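Local coordinates for protein glutamyl-tRNA(Gln) amidotransferase subunit B, mitochondrial (PDB 4N0H) that forms subunit B of a mitochondrial amidotransferase, a GatB/GatE-family protein that assembles with subunit F, at residues K29-S34 and R164-L169. Numbering follows the deposited sequence.
Sequences KLFSQS and RSNVPL
With CG set opposite its backbone N (chi1 -167°), Asn166 reaches across to Phe31, while Lys29, its chain fully extended beyond CG, runs past Asn166 to Ser165. Three hydrogen bonds cross the contact, two of them made by these side chains. The third joins backbones: Leu30 N donates to Asn166 O at 2.8 Å, almost linear at the hydrogen (173°) and nearly head-on to the carbonyl. Phe31 N gives a longer bond of 3.1 Å to Asn166 OD1, bent at the hydrogen (148°) and tilted out of the amide's carbonyl plane. Lys29 NZ meets Ser165 O at 2.7 Å. One asparagine thus serves two successive backbone N-H groups, through its main-chain and its side-chain oxygen. Its amide lies almost parallel to the plane of the Phe31 ring, but Asn166 OD1 sits at the ring's edge, 3.7 Å from Phe31 CD2, so the two do not stack. Gln142 also bonds OD1, fixing which way round the amide sits. Pro168 CB packs 4.0 Å from Leu30 CB, the side chains sliding past each other in opposite directions. Asn166, at positive phi, is the third residue of a type II turn from Arg164 to Val167, which leads into strand 168-174 and docks it against the loop after strand 14-23. The buried Lys29 NZ is gripped by the carbonyls of Ser165, His48 and Asn163 and a salt bridge to Asp53, which also accepts from Asn166 ND2 and so links both key side chains.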
loop_
_atom_site.group_PDB
_atom_site.type_symbol
_atom_site.label_atom_id
_atom_site.label_comp_id
_atom_site.label_asym_id
_atom_site.label_seq_id
_atom_site.Cartn_x
_atom_site.Cartn_y
_atom_site.Cartn_z
ATOM N N LYS B 29 -7.935 -19.834 1.842
ATOM C CA LYS B 29 -8.503 -18.652 1.203
ATOM C C LYS B 29 -7.573 -18.021 0.171
ATOM O O LYS B 29 -6.491 -18.531 -0.087
ATOM C CB LYS B 29 -8.906 -17.622 2.250
ATOM C CG LYS B 29 -10.027 -18.085 3.169
ATOM C CD LYS B 29 -10.512 -16.907 4.006
ATOM C CE LYS B 29 -11.480 -17.334 5.088
ATOM N NZ LYS B 29 -11.978 -16.125 5.806
ATOM N N LEU B 30 -8.009 -16.909 -0.411
ATOM C CA LEU B 30 -7.323 -16.305 -1.559
ATOM C C LEU B 30 -6.021 -15.559 -1.212
ATOM O O LEU B 30 -4.972 -15.812 -1.810
ATOM C CB LEU B 30 -8.280 -15.376 -2.316
ATOM C CG LEU B 30 -7.741 -14.771 -3.612
ATOM C CD1 LEU B 30 -7.233 -15.875 -4.533
ATOM C CD2 LEU B 30 -8.810 -13.943 -4.318
ATOM N N PHE B 31 -6.087 -14.642 -0.255
ATOM C CA PHE B 31 -4.905 -13.861 0.117
ATOM C C PHE B 31 -4.441 -14.128 1.551
ATOM O O PHE B 31 -3.692 -13.349 2.132
ATOM C CB PHE B 31 -5.161 -12.367 -0.112
ATOM C CG PHE B 31 -5.311 -12.008 -1.559
ATOM C CD1 PHE B 31 -4.209 -12.017 -2.403
ATOM C CD2 PHE B 31 -6.553 -11.697 -2.088
ATOM C CE1 PHE B 31 -4.341 -11.700 -3.743
ATOM C CE2 PHE B 31 -6.691 -11.379 -3.427
ATOM C CZ PHE B 31 -5.587 -11.388 -4.258
ATOM N N SER B 32 -4.911 -15.234 2.113
ATOM C CA SER B 32 -4.506 -15.678 3.438
ATOM C C SER B 32 -4.627 -17.194 3.460
ATOM O O SER B 32 -5.423 -17.763 2.713
ATOM C CB SER B 32 -5.415 -15.071 4.508
ATOM O OG SER B 32 -5.139 -15.620 5.786
ATOM N N GLN B 33 -3.849 -17.855 4.309
ATOM C CA GLN B 33 -3.909 -19.314 4.370
ATOM C C GLN B 33 -4.922 -19.840 5.392
ATOM O O GLN B 33 -4.903 -21.019 5.750
ATOM C CB GLN B 33 -2.519 -19.920 4.597
ATOM C CG GLN B 33 -1.632 -19.875 3.356
ATOM C CD GLN B 33 -2.269 -20.591 2.168
ATOM O OE1 GLN B 33 -2.544 -21.791 2.223
ATOM N NE2 GLN B 33 -2.516 -19.852 1.096
ATOM N N SER B 34 -5.808 -18.966 5.853
ATOM C CA SER B 34 -6.911 -19.389 6.709
ATOM C C SER B 34 -7.837 -20.334 5.946
ATOM O O SER B 34 -7.859 -20.348 4.711
ATOM C CB SER B 34 -7.685 -18.174 7.233
ATOM O OG SER B 34 -7.955 -17.258 6.181
ATOM N N ARG B 164 -16.466 -16.006 5.436
ATOM C CA ARG B 164 -16.509 -16.088 3.980
ATOM C C ARG B 164 -15.678 -14.987 3.314
ATOM O O ARG B 164 -15.413 -15.040 2.117
ATOM C CB ARG B 164 -17.956 -16.036 3.480
ATOM C CG ARG B 164 -18.127 -16.441 2.023
ATOM C CD ARG B 164 -19.539 -16.167 1.529
ATOM N NE ARG B 164 -19.783 -14.739 1.332
ATOM C CZ ARG B 164 -20.971 -14.224 1.033
ATOM N NH1 ARG B 164 -21.108 -12.915 0.865
ATOM N NH2 ARG B 164 -22.027 -15.021 0.903
ATOM N N SER B 165 -15.269 -13.990 4.090
ATOM C CA SER B 165 -14.441 -12.924 3.545
ATOM C C SER B 165 -13.110 -13.514 3.111
ATOM O O SER B 165 -12.536 -14.331 3.828
ATOM C CB SER B 165 -14.219 -11.825 4.579
ATOM O OG SER B 165 -13.613 -10.692 3.981
ATOM N N ASN B 166 -12.654 -13.122 1.921
ATOM C CA ASN B 166 -11.365 -13.551 1.378
ATOM C C ASN B 166 -11.376 -14.974 0.791
ATOM O O ASN B 166 -10.336 -15.514 0.419
ATOM C CB ASN B 166 -10.252 -13.362 2.422
ATOM C CG ASN B 166 -8.870 -13.486 1.835
ATOM O OD1 ASN B 166 -8.628 -13.094 0.695
ATOM N ND2 ASN B 166 -7.953 -14.039 2.612
ATOM N N VAL B 167 -12.561 -15.573 0.696
ATOM C CA VAL B 167 -12.735 -16.827 -0.039
ATOM C C VAL B 167 -12.508 -16.552 -1.533
ATOM O O VAL B 167 -12.948 -15.522 -2.041
ATOM C CB VAL B 167 -14.148 -17.415 0.206
ATOM C CG1 VAL B 167 -14.530 -18.465 -0.849
ATOM C CG2 VAL B 167 -14.246 -17.992 1.624
ATOM N N PRO B 168 -11.806 -17.456 -2.241
ATOM C CA PRO B 168 -11.521 -17.184 -3.655
ATOM C C PRO B 168 -12.743 -17.363 -4.550
ATOM O O PRO B 168 -13.500 -18.319 -4.386
ATOM C CB PRO B 168 -10.463 -18.237 -4.025
ATOM C CG PRO B 168 -10.092 -18.927 -2.749
ATOM C CD PRO B 168 -11.226 -18.735 -1.799
ATOM N N LEU B 169 -12.922 -16.436 -5.484
ATOM C CA LEU B 169 -13.964 -16.525 -6.496
ATOM C C LEU B 169 -13.328 -16.441 -7.875
ATOM O O LEU B 169 -12.270 -15.829 -8.043
ATOM C CB LEU B 169 -14.956 -15.364 -6.361
ATOM C CG LEU B 169 -15.687 -15.152 -5.034
ATOM C CD1 LEU B 169 -16.499 -13.862 -5.063
ATOM C CD2 LEU B 169 -16.582 -16.330 -4.773
#